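Transaminase (Bacillus megaterium, PDB 5G0A) probably transfers amino groups between amines and carbonyl compounds with pyridoxal-5'-phosphate as cofactor, acting as an S-selective omega-transaminase of aminotransferase class III. Local coordinates at residues B[242-247]-B[435-440]. Residues are numbered along the deposited sequence; the frame is centred on the assembly and turned at random.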
ATOM      1  N   ALA B 242       9.969 -16.696  19.084  1.00 36.67           N
ATOM      2  CA  ALA B 242       9.427 -15.648  19.950  1.00 38.36           C
ATOM      3  C   ALA B 242       7.955 -15.923  20.278  1.00 40.76           C
ATOM      4  O   ALA B 242       7.504 -15.706  21.417  1.00 41.37           O
ATOM      5  CB  ALA B 242       9.590 -14.278  19.300  1.00 35.99           C
ATOM      6  N   GLY B 243       7.215 -16.427  19.288  1.00 39.42           N
ATOM      7  CA  GLY B 243       5.783 -16.744  19.467  1.00 40.27           C
ATOM      8  C   GLY B 243       5.530 -17.936  20.381  1.00 41.56           C
ATOM      9  O   GLY B 243       4.396 -18.149  20.842  1.00 37.43           O
ATOM     10  N   SER B 244       6.580 -18.728  20.609  1.00 41.21           N
ATOM     11  CA  SER B 244       6.606 -19.757  21.676  1.00 39.98           C
ATOM     12  C   SER B 244       5.534 -20.833  21.536  1.00 41.47           C
ATOM     13  O   SER B 244       4.658 -20.964  22.399  1.00 39.53           O
ATOM     14  CB  SER B 244       6.512 -19.106  23.064  1.00 38.61           C
ATOM     15  OG  SER B 244       7.558 -18.178  23.259  1.00 39.58           O
ATOM     16  N   ALA B 245       5.614 -21.599  20.449  1.00 40.78           N
ATOM     17  CA  ALA B 245       4.599 -22.602  20.131  1.00 41.16           C
ATOM     18  C   ALA B 245       5.177 -23.746  19.313  1.00 44.04           C
ATOM     19  O   ALA B 245       6.151 -23.574  18.574  1.00 45.78           O
ATOM     20  CB  ALA B 245       3.417 -21.962  19.414  1.00 42.61           C
ATOM     21  N   MET B 246       4.577 -24.920  19.476  1.00 42.52           N
ATOM     22  CA  MET B 246       4.983 -26.128  18.778  1.00 42.92           C
ATOM     23  C   MET B 246       3.772 -26.621  17.996  1.00 42.61           C
ATOM     24  O   MET B 246       2.675 -26.696  18.549  1.00 43.72           O
ATOM     25  CB  MET B 246       5.407 -27.208  19.777  1.00 45.40           C
ATOM     26  CG  MET B 246       6.782 -27.004  20.392  1.00 46.61           C
ATOM     27  SD  MET B 246       8.095 -27.291  19.192  1.00 50.54           S
ATOM     28  CE  MET B 246       8.001 -29.070  18.941  1.00 43.76           C
ATOM     29  N   PRO B 247       3.957 -26.952  16.711  1.00 42.17           N
ATOM     30  CA  PRO B 247       2.793 -27.351  15.928  1.00 41.57           C
ATOM     31  C   PRO B 247       2.434 -28.825  16.139  1.00 44.87           C
ATOM     32  O   PRO B 247       3.279 -29.602  16.587  1.00 41.34           O
ATOM     33  CB  PRO B 247       3.268 -27.136  14.494  1.00 41.96           C
ATOM     34  CG  PRO B 247       4.736 -27.406  14.542  1.00 42.78           C
ATOM     35  CD  PRO B 247       5.207 -27.060  15.935  1.00 42.80           C
ATOM     36  N   GLY B 435      10.742 -16.557  29.809  1.00 32.32           N
ATOM     37  CA  GLY B 435      10.115 -16.582  28.481  1.00 33.07           C
ATOM     38  C   GLY B 435       9.855 -15.211  27.891  1.00 37.13           C
ATOM     39  O   GLY B 435      10.007 -14.187  28.565  1.00 39.68           O
ATOM     40  N   VAL B 436       9.451 -15.200  26.624  1.00 35.66           N
ATOM     41  CA  VAL B 436       9.136 -13.951  25.916  1.00 36.29           C
ATOM     42  C   VAL B 436       7.638 -13.645  25.936  1.00 35.99           C
ATOM     43  O   VAL B 436       7.225 -12.478  25.912  1.00 33.79           O
ATOM     44  CB  VAL B 436       9.656 -13.991  24.468  1.00 38.05           C
ATOM     45  CG1 VAL B 436      11.165 -14.131  24.465  1.00 42.78           C
ATOM     46  CG2 VAL B 436       9.058 -15.145  23.695  1.00 39.91           C
ATOM     47  N   MET B 437       6.838 -14.705  25.983  1.00 33.30           N
ATOM     48  CA  MET B 437       5.383 -14.613  26.044  1.00 36.93           C
ATOM     49  C   MET B 437       4.970 -14.748  27.510  1.00 37.36           C
ATOM     50  O   MET B 437       5.705 -15.332  28.309  1.00 39.55           O
ATOM     51  CB  MET B 437       4.742 -15.714  25.187  1.00 34.49           C
ATOM     52  CG  MET B 437       4.982 -15.564  23.687  1.00 35.73           C
ATOM     53  SD  MET B 437       4.244 -14.107  22.907  1.00 37.96           S
ATOM     54  CE  MET B 437       5.659 -13.035  22.648  1.00 36.69           C
ATOM     55  N   PRO B 438       3.799 -14.203  27.873  1.00 39.16           N
ATOM     56  CA  PRO B 438       3.438 -14.085  29.290  1.00 36.73           C
ATOM     57  C   PRO B 438       3.100 -15.406  29.992  1.00 39.08           C
ATOM     58  O   PRO B 438       3.335 -15.527  31.203  1.00 39.55           O
ATOM     59  CB  PRO B 438       2.217 -13.154  29.260  1.00 37.03           C
ATOM     60  CG  PRO B 438       1.608 -13.383  27.917  1.00 36.15           C
ATOM     61  CD  PRO B 438       2.761 -13.640  26.985  1.00 37.16           C
ATOM     62  N   ASN B 439       2.558 -16.378  29.254  1.00 37.32           N
ATOM     63  CA  ASN B 439       2.178 -17.678  29.840  1.00 38.93           C
ATOM     64  C   ASN B 439       3.047 -18.849  29.414  1.00 38.38           C
ATOM     65  O   ASN B 439       2.677 -20.004  29.630  1.00 37.44           O
ATOM     66  CB  ASN B 439       0.732 -18.042  29.465  1.00 38.14           C
ATOM     67  CG  ASN B 439      -0.249 -16.940  29.773  1.00 39.30           C
ATOM     68  OD1 ASN B 439      -0.349 -16.484  30.912  1.00 41.64           O
ATOM     69  ND2 ASN B 439      -0.986 -16.505  28.754  1.00 41.53           N
ATOM     70  N   THR B 440       4.190 -18.572  28.792  1.00 36.95           N
ATOM     71  CA  THR B 440       4.927 -19.640  28.151  1.00 34.63           C
ATOM     72  C   THR B 440       6.404 -19.421  28.339  1.00 36.60           C
ATOM     73  O   THR B 440       6.937 -18.395  27.943  1.00 34.57           O
ATOM     74  CB  THR B 440       4.634 -19.698  26.633  1.00 36.21           C
ATOM     75  OG1 THR B 440       3.220 -19.528  26.406  1.00 38.42           O
ATOM     76  CG2 THR B 440       5.112 -21.028  26.037  1.00 34.18           C
TER
HETATM   77  O   HOH W   1       7.992 -17.454  25.795  1.00 33.58           O
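M437 and S244 meet where the loop after strand 231-236 passes the loop leading into strand 440-443. From CB the M437 chain turns at every bond. CG, anti to the carbonyl carbon (chi1 -67°), does most of the touching: it lies 3.7 Å from S244 OG. The same carbon is 3.9 Å from G243 O. Beyond it, the bends at chi2 and chi3 carry SD and then CE loosely along the A242 carbonyl, whose oxygen sits too close to V436 CG2 in the model for its position to be certain. With alanine at M437, CG, SD and CE go, which would probably open a gap beside S244 and remove the packing on one side of its hydroxyl. The S244 side chain points into the other loop, where its CB packs 3.8 Å from T440 CG2, the methyl anti to the backbone N. Its hydroxyl, with OG 3.4 Å from V436 CG2, reaches an ordered water. This water is 2.7 Å from S244 OG, accepts from M437 N and donates to T440 O, so one molecule ties the serine to two backbone groups of the facing loop. The guanidinium of R406 hydrogen-bonds G243 O through NE and S244 O through NH2, while T419 OG1 bonds M437 O. The A242 side chain lies about 6 Å from pyridoxal-5'-phosphate, which sets the contact near the cofactor pocket of this class III aminotransferase. Direct contact here is van der Waals packing of aliphatic carbons against oxygens and against one another, and polar linkage passes through the water, which is consistent with that molecule contributing, along with side-chain fit, to how the loops are placed.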